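Local coordinates for nickel-dependent hydrogenase large subunit (Allochromatium vinosum, PDB 3MYR), which forms the large subunit of a heterodimeric [NiFe] hydrogenase, oxidising H2 at a nickel-iron centre and probably recycling hydrogen released by nitrogenase, at residues E3-T11 and L17-G25; I91-Q99 and A202-G210. One frame throughout, in Å; residues are numbered along the deposited sequence.

Contact 1 (E3-T11 and L17-G25); sequences ERIVVDPIT and LRIEAQMDG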
ATOM      1  N   GLU B   3     -11.620 -31.848  -1.745  1.00 44.60           N
ATOM      2  CA  GLU B   3     -12.395 -30.857  -2.442  1.00 45.47           C
ATOM      3  C   GLU B   3     -11.635 -29.708  -3.053  1.00 42.30           C
ATOM      4  O   GLU B   3     -10.977 -29.921  -4.011  1.00 43.91           O
ATOM      5  CB  GLU B   3     -13.464 -30.328  -1.559  1.00 45.10           C
ATOM      6  CG  GLU B   3     -12.983 -30.284  -0.254  1.00 52.58           C
ATOM      7  CD  GLU B   3     -14.040 -30.382   0.654  1.00 65.55           C
ATOM      8  OE1 GLU B   3     -13.811 -30.988   1.672  1.00 68.70           O
ATOM      9  OE2 GLU B   3     -15.116 -29.857   0.350  1.00 65.42           O
ATOM     10  N   ARG B   4     -11.801 -28.495  -2.598  1.00 38.12           N
ATOM     11  CA  ARG B   4     -11.151 -27.411  -3.291  1.00 33.67           C
ATOM     12  C   ARG B   4      -9.651 -27.378  -3.148  1.00 32.78           C
ATOM     13  O   ARG B   4      -9.117 -27.669  -2.126  1.00 32.07           O
ATOM     14  CB  ARG B   4     -11.716 -26.090  -2.835  1.00 31.07           C
ATOM     15  CG  ARG B   4     -12.948 -25.671  -3.491  1.00 30.71           C
ATOM     16  CD  ARG B   4     -13.448 -24.442  -2.841  1.00 26.79           C
ATOM     17  NE  ARG B   4     -14.765 -24.736  -2.508  1.00 39.25           N
ATOM     18  CZ  ARG B   4     -15.304 -24.793  -1.314  1.00 40.01           C
ATOM     19  NH1 ARG B   4     -14.704 -24.435  -0.229  1.00 50.51           N
ATOM     20  NH2 ARG B   4     -16.527 -25.197  -1.265  1.00 36.35           N
ATOM     21  N   ILE B   5      -8.991 -26.948  -4.188  1.00 30.68           N
ATOM     22  CA  ILE B   5      -7.560 -26.585  -4.109  1.00 32.15           C
ATOM     23  C   ILE B   5      -7.430 -25.252  -3.324  1.00 31.23           C
ATOM     24  O   ILE B   5      -8.313 -24.370  -3.432  1.00 32.00           O
ATOM     25  CB  ILE B   5      -7.031 -26.480  -5.545  1.00 32.06           C
ATOM     26  CG1 ILE B   5      -7.018 -27.918  -6.185  1.00 35.40           C
ATOM     27  CG2 ILE B   5      -5.713 -25.785  -5.635  1.00 37.47           C
ATOM     28  CD1 ILE B   5      -6.240 -28.958  -5.429  1.00 40.36           C
ATOM     29  N   VAL B   6      -6.420 -25.147  -2.466  1.00 27.63           N
ATOM     30  CA  VAL B   6      -6.299 -24.001  -1.588  1.00 27.02           C
ATOM     31  C   VAL B   6      -4.947 -23.329  -1.832  1.00 26.66           C
ATOM     32  O   VAL B   6      -3.912 -23.987  -1.791  1.00 29.03           O
ATOM     33  CB  VAL B   6      -6.428 -24.403  -0.095  1.00 26.93           C
ATOM     34  CG1 VAL B   6      -6.077 -23.186   0.855  1.00 25.78           C
ATOM     35  CG2 VAL B   6      -7.853 -24.958   0.205  1.00 29.98           C
ATOM     36  N   VAL B   7      -4.943 -22.020  -2.068  1.00 26.29           N
ATOM     37  CA  VAL B   7      -3.717 -21.252  -1.934  1.00 24.90           C
ATOM     38  C   VAL B   7      -3.780 -20.143  -0.888  1.00 26.38           C
ATOM     39  O   VAL B   7      -4.470 -19.121  -1.045  1.00 22.34           O
ATOM     40  CB  VAL B   7      -3.078 -20.900  -3.299  1.00 26.68           C
ATOM     41  CG1 VAL B   7      -3.891 -21.238  -4.569  1.00 27.11           C
ATOM     42  CG2 VAL B   7      -1.846 -19.955  -3.345  1.00 23.07           C
ATOM     43  N   ASP B   8      -3.108 -20.429   0.221  1.00 26.01           N
ATOM     44  CA  ASP B   8      -3.155 -19.585   1.408  1.00 25.30           C
ATOM     45  C   ASP B   8      -1.819 -19.805   2.140  1.00 24.39           C
ATOM     46  O   ASP B   8      -1.565 -20.885   2.610  1.00 25.03           O
ATOM     47  CB  ASP B   8      -4.347 -20.035   2.244  1.00 25.18           C
ATOM     48  CG  ASP B   8      -4.600 -19.153   3.429  1.00 27.36           C
ATOM     49  OD1 ASP B   8      -5.678 -19.304   4.072  1.00 30.46           O
ATOM     50  OD2 ASP B   8      -3.697 -18.353   3.778  1.00 26.83           O
ATOM     51  N   PRO B   9      -0.948 -18.787   2.220  1.00 23.53           N
ATOM     52  CA  PRO B   9      -1.176 -17.391   1.798  1.00 22.89           C
ATOM     53  C   PRO B   9      -0.896 -17.203   0.312  1.00 23.97           C
ATOM     54  O   PRO B   9      -0.001 -17.802  -0.238  1.00 24.12           O
ATOM     55  CB  PRO B   9      -0.112 -16.592   2.584  1.00 23.00           C
ATOM     56  CG  PRO B   9       1.028 -17.619   2.880  1.00 22.63           C
ATOM     57  CD  PRO B   9       0.334 -18.997   2.926  1.00 20.57           C
ATOM     58  N   ILE B  10      -1.623 -16.314  -0.324  1.00 23.09           N
ATOM     59  CA  ILE B  10      -1.141 -15.693  -1.525  1.00 21.25           C
ATOM     60  C   ILE B  10      -0.017 -14.765  -1.059  1.00 21.67           C
ATOM     61  O   ILE B  10      -0.236 -13.864  -0.249  1.00 22.01           O
ATOM     62  CB  ILE B  10      -2.304 -14.846  -2.180  1.00 21.24           C
ATOM     63  CG1 ILE B  10      -3.487 -15.809  -2.543  1.00 21.75           C
ATOM     64  CG2 ILE B  10      -1.834 -14.105  -3.504  1.00 16.10           C
ATOM     65  CD1 ILE B  10      -3.162 -16.695  -3.772  1.00 25.73           C
ATOM     66  N   THR B  11       1.156 -14.913  -1.623  1.00 19.45           N
ATOM     67  CA  THR B  11       2.237 -13.980  -1.317  1.00 21.14           C
ATOM     68  C   THR B  11       2.443 -12.984  -2.477  1.00 20.20           C
ATOM     69  O   THR B  11       1.790 -13.065  -3.509  1.00 20.89           O
ATOM     70  CB  THR B  11       3.529 -14.748  -1.062  1.00 22.01           C
ATOM     71  OG1 THR B  11       3.833 -15.531  -2.231  1.00 20.63           O
ATOM     72  CG2 THR B  11       3.331 -15.740   0.179  1.00 20.07           C
ATOM     73  N   LEU B  17      -4.704 -12.989   1.854  1.00 19.03           N
ATOM     74  CA  LEU B  17      -5.639 -13.464   0.866  1.00 21.51           C
ATOM     75  C   LEU B  17      -5.502 -14.972   0.723  1.00 21.73           C
ATOM     76  O   LEU B  17      -4.414 -15.513   0.607  1.00 20.81           O
ATOM     77  CB  LEU B  17      -5.440 -12.780  -0.478  1.00 19.70           C
ATOM     78  CG  LEU B  17      -6.342 -13.176  -1.688  1.00 23.21           C
ATOM     79  CD1 LEU B  17      -7.816 -12.722  -1.546  1.00 19.96           C
ATOM     80  CD2 LEU B  17      -5.782 -12.607  -3.044  1.00 15.61           C
ATOM     81  N   ARG B  18      -6.655 -15.618   0.668  1.00 21.88           N
ATOM     82  CA  ARG B  18      -6.751 -17.063   0.456  1.00 21.61           C
ATOM     83  C   ARG B  18      -7.613 -17.240  -0.835  1.00 23.49           C
ATOM     84  O   ARG B  18      -8.648 -16.545  -0.983  1.00 22.64           O
ATOM     85  CB  ARG B  18      -7.442 -17.734   1.678  1.00 21.37           C
ATOM     86  CG  ARG B  18      -8.045 -19.160   1.383  1.00 22.83           C
ATOM     87  CD  ARG B  18      -8.669 -19.668   2.666  1.00 23.71           C
ATOM     88  NE  ARG B  18      -8.901 -21.115   2.667  1.00 28.24           N
ATOM     89  CZ  ARG B  18      -8.172 -22.020   3.313  1.00 26.33           C
ATOM     90  NH1 ARG B  18      -7.115 -21.636   4.035  1.00 21.95           N
ATOM     91  NH2 ARG B  18      -8.539 -23.314   3.272  1.00 24.95           N
ATOM     92  N   ILE B  19      -7.148 -18.072  -1.771  1.00 22.04           N
ATOM     93  CA  ILE B  19      -7.949 -18.498  -2.926  1.00 23.18           C
ATOM     94  C   ILE B  19      -8.286 -19.971  -2.785  1.00 25.48           C
ATOM     95  O   ILE B  19      -7.385 -20.785  -2.467  1.00 25.14           O
ATOM     96  CB  ILE B  19      -7.166 -18.295  -4.258  1.00 24.78           C
ATOM     97  CG1 ILE B  19      -6.769 -16.813  -4.441  1.00 24.52           C
ATOM     98  CG2 ILE B  19      -7.991 -18.819  -5.475  1.00 25.03           C
ATOM     99  CD1 ILE B  19      -7.945 -15.913  -4.680  1.00 23.29           C
ATOM    100  N   GLU B  20      -9.577 -20.324  -2.985  1.00 23.93           N
ATOM    101  CA  GLU B  20      -9.963 -21.731  -3.130  1.00 25.50           C
ATOM    102  C   GLU B  20     -10.521 -21.900  -4.532  1.00 27.25           C
ATOM    103  O   GLU B  20     -11.162 -20.978  -5.065  1.00 27.01           O
ATOM    104  CB  GLU B  20     -10.974 -22.117  -2.044  1.00 25.64           C
ATOM    105  CG  GLU B  20     -10.290 -22.068  -0.654  1.00 26.65           C
ATOM    106  CD  GLU B  20     -11.139 -22.681   0.484  1.00 35.94           C
ATOM    107  OE1 GLU B  20     -10.702 -22.666   1.679  1.00 32.15           O
ATOM    108  OE2 GLU B  20     -12.237 -23.171   0.179  1.00 31.14           O
ATOM    109  N   ALA B  21     -10.216 -23.032  -5.167  1.00 27.06           N
ATOM    110  CA  ALA B  21     -10.657 -23.278  -6.536  1.00 26.99           C
ATOM    111  C   ALA B  21     -11.245 -24.703  -6.631  1.00 28.92           C
ATOM    112  O   ALA B  21     -10.605 -25.696  -6.227  1.00 28.19           O
ATOM    113  CB  ALA B  21      -9.488 -23.130  -7.494  1.00 25.90           C
ATOM    114  N   GLN B  22     -12.467 -24.791  -7.152  1.00 29.12           N
ATOM    115  CA  GLN B  22     -13.058 -26.076  -7.474  1.00 30.70           C
ATOM    116  C   GLN B  22     -12.588 -26.424  -8.880  1.00 30.56           C
ATOM    117  O   GLN B  22     -12.861 -25.670  -9.845  1.00 30.33           O
ATOM    118  CB  GLN B  22     -14.584 -26.001  -7.393  1.00 31.89           C
ATOM    119  CG  GLN B  22     -15.303 -27.345  -7.790  1.00 36.04           C
ATOM    120  CD  GLN B  22     -14.889 -28.519  -6.889  1.00 43.59           C
ATOM    121  OE1 GLN B  22     -14.357 -29.527  -7.376  1.00 44.95           O
ATOM    122  NE2 GLN B  22     -15.049 -28.362  -5.574  1.00 36.47           N
ATOM    123  N   MET B  23     -11.827 -27.507  -8.977  1.00 30.50           N
ATOM    124  CA  MET B  23     -11.220 -27.920 -10.216  1.00 33.19           C
ATOM    125  C   MET B  23     -12.159 -28.865 -10.949  1.00 36.76           C
ATOM    126  O   MET B  23     -12.810 -29.705 -10.305  1.00 36.59           O
ATOM    127  CB  MET B  23      -9.896 -28.658  -9.952  1.00 33.00           C
ATOM    128  CG  MET B  23      -8.803 -27.810  -9.250  1.00 34.47           C
ATOM    129  SD  MET B  23      -8.589 -26.174 -10.057  1.00 35.87           S
ATOM    130  CE  MET B  23      -7.721 -26.649 -11.557  1.00 33.14           C
ATOM    131  N   ASP B  24     -12.236 -28.725 -12.276  1.00 38.18           N
ATOM    132  CA  ASP B  24     -12.810 -29.778 -13.170  1.00 40.65           C
ATOM    133  C   ASP B  24     -11.708 -30.283 -14.128  1.00 40.62           C
ATOM    134  O   ASP B  24     -11.360 -29.601 -15.101  1.00 39.67           O
ATOM    135  CB  ASP B  24     -14.066 -29.258 -13.924  1.00 41.15           C
ATOM    136  CG  ASP B  24     -14.680 -30.327 -14.877  1.00 49.69           C
ATOM    137  OD1 ASP B  24     -14.306 -31.534 -14.810  1.00 50.81           O
ATOM    138  OD2 ASP B  24     -15.517 -29.947 -15.723  1.00 53.20           O
ATOM    139  N   GLY B  25     -11.076 -31.411 -13.778  1.00 41.49           N
ATOM    140  CA  GLY B  25      -9.783 -31.762 -14.404  1.00 43.11           C
ATOM    141  C   GLY B  25      -8.753 -30.665 -14.096  1.00 43.11           C
ATOM    142  O   GLY B  25      -8.638 -30.245 -12.944  1.00 42.75           O
TER
HETATM  143  O   HOH W   1     -10.998 -29.292  -6.713  1.00 20.48           O
HETATM  144  O   HOH W   2      -1.892 -13.472   1.778  1.00 17.62           O
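Arg18 and Glu20 join Asp8 and Arg4 across an antiparallel beta hairpin, strand 5-7 with strand 17-24, in a four-residue salt-bridge network on one face of the sheet. Arg18 NH1 meets Asp8 OD1 at 2.7 Å on the anti side of that oxygen and somewhat out of the carboxylate plane, which is turned 82° from the guanidinium. Glu20 is gripped side-on: Arg18 NE and NH2 both donate to its OE1, NE at 2.6 Å, and OE1 lies in the guanidinium plane. The other oxygen, Glu20 OE2, takes Arg4 NH1 at 2.8 Å, and here the flat groups are nearly coplanar (17° apart). Arg18 is extended from CG to NE, and Val6 CG1 sits over the centre of one guanidinium face, 3.4 Å from CZ, so bonds in the plane and a methyl above it fix its rotation. A leucine in place of Arg18 would probably leave Asp8 OD1 without its charged mate and rob Glu20 OE1 of two donors. Further out, Leu367 N also donates to Glu20 OE1, and Ala89 N of the HydA small subunit holds Asp8 OD2.

The opposite face is apolar. Ile5 CG1 lies 3.5 Å from Met23 CG, and Ile10 CD1 packs on Ile19 CG1 at 3.7 Å; helix 543-551 covers Val7, Ile10, Leu17 and Ile19. Ile5-Ala21 and Val7-Ile19 are hydrogen-bonded pairs with two backbone bonds each, flanking the non-hydrogen-bonded pair Val6-Glu20. Beyond the cis peptide before Pro9, Ile10 N takes up the ladder again, donating to Leu17 O at 3.0 Å. At the other end a water accepts from Met23 N and donates to Glu3 O, 2.8 Å away.

Contact 2 (I91-Q99 and A202-G210); sequences IRNLMIGAQ and AKFHAIFGG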
ATOM      1  N   ILE B  91      -0.158  20.558  -5.485  1.00 20.09           N
ATOM      2  CA  ILE B  91       0.669  19.701  -4.645  1.00 20.00           C
ATOM      3  C   ILE B  91       0.028  18.307  -4.429  1.00 21.17           C
ATOM      4  O   ILE B  91       0.722  17.308  -4.550  1.00 20.32           O
ATOM      5  CB  ILE B  91       1.073  20.384  -3.333  1.00 17.86           C
ATOM      6  CG1 ILE B  91       2.080  21.507  -3.677  1.00 18.44           C
ATOM      7  CG2 ILE B  91       1.694  19.272  -2.298  1.00 15.20           C
ATOM      8  CD1 ILE B  91       2.275  22.604  -2.486  1.00 16.49           C
ATOM      9  N   ARG B  92      -1.301  18.256  -4.216  1.00 18.62           N
ATOM     10  CA  ARG B  92      -1.925  16.986  -4.066  1.00 19.97           C
ATOM     11  C   ARG B  92      -1.803  16.154  -5.356  1.00 18.95           C
ATOM     12  O   ARG B  92      -1.516  14.986  -5.270  1.00 19.40           O
ATOM     13  CB  ARG B  92      -3.387  17.071  -3.633  1.00 17.67           C
ATOM     14  CG  ARG B  92      -3.569  17.355  -2.111  1.00 19.71           C
ATOM     15  CD  ARG B  92      -5.117  17.579  -1.792  1.00 18.43           C
ATOM     16  NE  ARG B  92      -5.365  17.939  -0.398  1.00 19.43           N
ATOM     17  CZ  ARG B  92      -6.578  18.150   0.105  1.00 20.31           C
ATOM     18  NH1 ARG B  92      -7.675  17.905  -0.663  1.00 17.18           N
ATOM     19  NH2 ARG B  92      -6.695  18.522   1.373  1.00 19.00           N
ATOM     20  N   ASN B  93      -2.017  16.762  -6.523  1.00 18.74           N
ATOM     21  CA  ASN B  93      -1.867  16.042  -7.774  1.00 19.67           C
ATOM     22  C   ASN B  93      -0.461  15.473  -7.907  1.00 19.73           C
ATOM     23  O   ASN B  93      -0.289  14.323  -8.329  1.00 20.20           O
ATOM     24  CB  ASN B  93      -2.108  16.938  -9.018  1.00 17.64           C
ATOM     25  CG  ASN B  93      -3.574  17.254  -9.262  1.00 23.87           C
ATOM     26  OD1 ASN B  93      -3.897  18.085 -10.158  1.00 26.23           O
ATOM     27  ND2 ASN B  93      -4.465  16.654  -8.496  1.00 17.50           N
ATOM     28  N   LEU B  94       0.550  16.313  -7.665  1.00 19.06           N
ATOM     29  CA  LEU B  94       1.932  15.861  -7.737  1.00 17.33           C
ATOM     30  C   LEU B  94       2.223  14.664  -6.807  1.00 18.42           C
ATOM     31  O   LEU B  94       2.871  13.668  -7.203  1.00 18.99           O
ATOM     32  CB  LEU B  94       2.860  17.032  -7.380  1.00 19.11           C
ATOM     33  CG  LEU B  94       3.029  18.087  -8.494  1.00 21.65           C
ATOM     34  CD1 LEU B  94       3.613  19.410  -7.918  1.00 16.84           C
ATOM     35  CD2 LEU B  94       3.962  17.534  -9.619  1.00 19.81           C
ATOM     36  N   MET B  95       1.715  14.721  -5.579  1.00 18.47           N
ATOM     37  CA  MET B  95       1.935  13.626  -4.619  1.00 18.72           C
ATOM     38  C   MET B  95       1.180  12.393  -5.099  1.00 19.06           C
ATOM     39  O   MET B  95       1.672  11.276  -4.953  1.00 20.72           O
ATOM     40  CB  MET B  95       1.439  14.059  -3.232  1.00 17.03           C
ATOM     41  CG  MET B  95       2.317  15.157  -2.616  1.00 19.58           C
ATOM     42  SD  MET B  95       1.724  15.688  -0.965  1.00 32.27           S
ATOM     43  CE  MET B  95      -0.073  15.641  -1.040  1.00 41.52           C
ATOM     44  N   ILE B  96      -0.028  12.574  -5.645  1.00 18.35           N
ATOM     45  CA  ILE B  96      -0.767  11.422  -6.169  1.00 20.08           C
ATOM     46  C   ILE B  96      -0.015  10.789  -7.328  1.00 19.52           C
ATOM     47  O   ILE B  96       0.194   9.584  -7.348  1.00 22.15           O
ATOM     48  CB  ILE B  96      -2.220  11.794  -6.619  1.00 20.97           C
ATOM     49  CG1 ILE B  96      -3.039  12.194  -5.410  1.00 21.83           C
ATOM     50  CG2 ILE B  96      -2.922  10.633  -7.494  1.00 17.79           C
ATOM     51  CD1 ILE B  96      -4.332  13.008  -5.829  1.00 19.70           C
ATOM     52  N   GLY B  97       0.440  11.596  -8.275  1.00 21.54           N
ATOM     53  CA  GLY B  97       1.223  11.059  -9.434  1.00 19.01           C
ATOM     54  C   GLY B  97       2.475  10.333  -8.898  1.00 19.75           C
ATOM     55  O   GLY B  97       2.772   9.216  -9.331  1.00 20.29           O
ATOM     56  N   ALA B  98       3.186  10.929  -7.949  1.00 17.04           N
ATOM     57  CA  ALA B  98       4.417  10.279  -7.393  1.00 18.19           C
ATOM     58  C   ALA B  98       4.035   8.944  -6.787  1.00 19.07           C
ATOM     59  O   ALA B  98       4.831   7.971  -6.854  1.00 19.42           O
ATOM     60  CB  ALA B  98       5.100  11.138  -6.303  1.00 15.26           C
ATOM     61  N   GLN B  99       2.852   8.872  -6.156  1.00 18.60           N
ATOM     62  CA  GLN B  99       2.463   7.595  -5.499  1.00 16.12           C
ATOM     63  C   GLN B  99       2.165   6.487  -6.559  1.00 18.02           C
ATOM     64  O   GLN B  99       2.506   5.302  -6.382  1.00 17.07           O
ATOM     65  CB  GLN B  99       1.206   7.823  -4.617  1.00 16.25           C
ATOM     66  CG  GLN B  99       0.592   6.508  -4.089  1.00 17.11           C
ATOM     67  CD  GLN B  99       1.603   5.703  -3.221  1.00 22.36           C
ATOM     68  OE1 GLN B  99       2.434   6.289  -2.559  1.00 20.86           O
ATOM     69  NE2 GLN B  99       1.517   4.354  -3.242  1.00 18.93           N
ATOM     70  N   ALA B 202      10.770   8.035  -3.193  1.00 16.99           N
ATOM     71  CA  ALA B 202      10.022   8.274  -1.975  1.00 17.47           C
ATOM     72  C   ALA B 202      10.362   9.604  -1.310  1.00 17.55           C
ATOM     73  O   ALA B 202       9.590  10.090  -0.462  1.00 18.21           O
ATOM     74  CB  ALA B 202      10.289   7.146  -0.993  1.00 16.46           C
ATOM     75  N   LYS B 203      11.526  10.177  -1.626  1.00 16.00           N
ATOM     76  CA  LYS B 203      11.902  11.518  -1.073  1.00 17.55           C
ATOM     77  C   LYS B 203      10.925  12.597  -1.507  1.00 17.05           C
ATOM     78  O   LYS B 203      10.811  13.634  -0.858  1.00 15.87           O
ATOM     79  CB  LYS B 203      13.304  11.910  -1.631  1.00 18.45           C
ATOM     80  CG  LYS B 203      14.409  11.021  -1.038  1.00 18.40           C
ATOM     81  CD  LYS B 203      15.725  11.429  -1.619  1.00 22.22           C
ATOM     82  CE  LYS B 203      16.819  10.551  -0.965  1.00 26.53           C
ATOM     83  NZ  LYS B 203      18.051  10.981  -1.725  1.00 35.62           N
ATOM     84  N   PHE B 204      10.216  12.355  -2.624  1.00 18.63           N
ATOM     85  CA  PHE B 204       9.244  13.336  -3.102  1.00 20.18           C
ATOM     86  C   PHE B 204       8.114  13.536  -2.064  1.00 20.79           C
ATOM     87  O   PHE B 204       7.766  14.670  -1.726  1.00 18.76           O
ATOM     88  CB  PHE B 204       8.588  12.799  -4.402  1.00 20.55           C
ATOM     89  CG  PHE B 204       7.787  13.835  -5.193  1.00 18.35           C
ATOM     90  CD1 PHE B 204       8.379  14.556  -6.226  1.00 19.50           C
ATOM     91  CD2 PHE B 204       6.431  14.041  -4.919  1.00 23.16           C
ATOM     92  CE1 PHE B 204       7.623  15.444  -7.022  1.00 22.20           C
ATOM     93  CE2 PHE B 204       5.697  14.981  -5.647  1.00 21.10           C
ATOM     94  CZ  PHE B 204       6.290  15.644  -6.738  1.00 22.56           C
ATOM     95  N   HIS B 205       7.474  12.455  -1.616  1.00 19.67           N
ATOM     96  CA  HIS B 205       6.503  12.606  -0.530  1.00 19.87           C
ATOM     97  C   HIS B 205       7.106  13.198   0.781  1.00 20.86           C
ATOM     98  O   HIS B 205       6.398  13.898   1.531  1.00 21.85           O
ATOM     99  CB  HIS B 205       5.862  11.255  -0.191  1.00 19.96           C
ATOM    100  CG  HIS B 205       4.895  10.792  -1.226  1.00 23.80           C
ATOM    101  ND1 HIS B 205       4.237   9.575  -1.145  1.00 23.28           N
ATOM    102  CD2 HIS B 205       4.420  11.419  -2.338  1.00 16.93           C
ATOM    103  CE1 HIS B 205       3.355   9.502  -2.127  1.00 26.38           C
ATOM    104  NE2 HIS B 205       3.461  10.594  -2.877  1.00 22.81           N
ATOM    105  N   ALA B 206       8.394  12.993   1.024  1.00 17.48           N
ATOM    106  CA  ALA B 206       8.946  13.495   2.292  1.00 18.98           C
ATOM    107  C   ALA B 206       9.076  15.019   2.223  1.00 18.00           C
ATOM    108  O   ALA B 206       8.789  15.725   3.187  1.00 18.72           O
ATOM    109  CB  ALA B 206      10.308  12.833   2.571  1.00 17.32           C
ATOM    110  N   ILE B 207       9.396  15.536   1.038  1.00 18.02           N
ATOM    111  CA  ILE B 207       9.495  16.977   0.903  1.00 19.80           C
ATOM    112  C   ILE B 207       8.155  17.712   1.203  1.00 20.27           C
ATOM    113  O   ILE B 207       8.108  18.592   2.039  1.00 18.90           O
ATOM    114  CB  ILE B 207      10.084  17.386  -0.455  1.00 20.19           C
ATOM    115  CG1 ILE B 207      11.542  16.930  -0.541  1.00 16.25           C
ATOM    116  CG2 ILE B 207       9.941  18.961  -0.700  1.00 20.16           C
ATOM    117  CD1 ILE B 207      12.155  17.089  -2.007  1.00 18.32           C
ATOM    118  N   PHE B 208       7.075  17.223   0.651  1.00 20.79           N
ATOM    119  CA  PHE B 208       5.790  17.879   0.791  1.00 20.01           C
ATOM    120  C   PHE B 208       5.066  17.336   2.021  1.00 21.02           C
ATOM    121  O   PHE B 208       4.312  18.056   2.639  1.00 18.96           O
ATOM    122  CB  PHE B 208       4.982  17.496  -0.441  1.00 20.05           C
ATOM    123  CG  PHE B 208       5.413  18.266  -1.679  1.00 19.63           C
ATOM    124  CD1 PHE B 208       5.275  19.664  -1.710  1.00 17.05           C
ATOM    125  CD2 PHE B 208       5.929  17.610  -2.781  1.00 18.59           C
ATOM    126  CE1 PHE B 208       5.650  20.421  -2.872  1.00 18.16           C
ATOM    127  CE2 PHE B 208       6.307  18.338  -3.948  1.00 21.02           C
ATOM    128  CZ  PHE B 208       6.161  19.759  -3.981  1.00 20.92           C
ATOM    129  N   GLY B 209       5.312  16.062   2.373  1.00 17.66           N
ATOM    130  CA  GLY B 209       4.452  15.421   3.337  1.00 17.08           C
ATOM    131  C   GLY B 209       5.204  15.035   4.587  1.00 18.13           C
ATOM    132  O   GLY B 209       4.612  14.412   5.457  1.00 16.82           O
ATOM    133  N   GLY B 210       6.535  15.298   4.631  1.00 17.18           N
ATOM    134  CA  GLY B 210       7.296  15.047   5.864  1.00 16.40           C
ATOM    135  C   GLY B 210       7.911  13.651   5.938  1.00 17.80           C
ATOM    136  O   GLY B 210       8.947  13.482   6.546  1.00 17.44           O
TER
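Met95 O is gripped by two donors: Gln99 N, its partner one helical turn on, and His205 NE2, which approaches at 2.8 Å from the opposite face of the carbonyl plane. The imidazole bond is fairly straight (167° at the hydrogen), with Met95 O near the ring plane and NE2 tilted off the carbonyl plane; it ties helix 86-112 to helix 203-209. Asn212 OD1 holds the other ring nitrogen, ND1, so both ends of the imidazole are fixed. Gln99 OE1 lies at the ring edge, 3.4 Å from His205 CE1, with amide and ring nearly coplanar; Gln99 NE2 is bonded to Asp103. The side chain of Gln99 is about 5 Å from that of Cys64, a residue of the nickel-iron pocket, so the contact lies just behind the active-site cysteines.

Two phenylalanines fill the rest of the interface. With CG anti to the backbone N (chi1 -167°), Phe204 reaches across to bring CD2 to 3.5 Å from Ala98 CB, while Leu94 CB meets CZ at the ring edge, 3.8 Å away. One turn later Phe208 CD1 packs on Ile91 CG2 at 3.7 Å, and Phe208 CB touches Met95 SD at 3.8 Å.

The segments run nearly antiparallel (156°), their axes 9.8 Å apart. Around them, helix 236-265 packs on Phe204 and Ile207, helix 426-456 on Ile91, Leu94 and Phe204, and helix 67-80 on Arg92 and Ile96.

Both contacts are largely buried, but they lie on opposite sides of the chain's centre, 38 Å apart between centres, and share no secondary-structure element. Contact 1 is local, joining neighbouring strands at the N-terminus, its centre about 23 Å from the chain's centre; contact 2, about 17 Å from it, brings together two helical segments separated by 102 residues. The hairpin relies on a backbone ladder and a run of ion pairs, whereas the helix pair relies on aromatic and aliphatic packing with one imidazole-carbonyl bond. Each also meets the small subunit. The side chain of Gln99 is about 7 Å from the bound Ni-Fe active center, that of Leu17 about 11 Å.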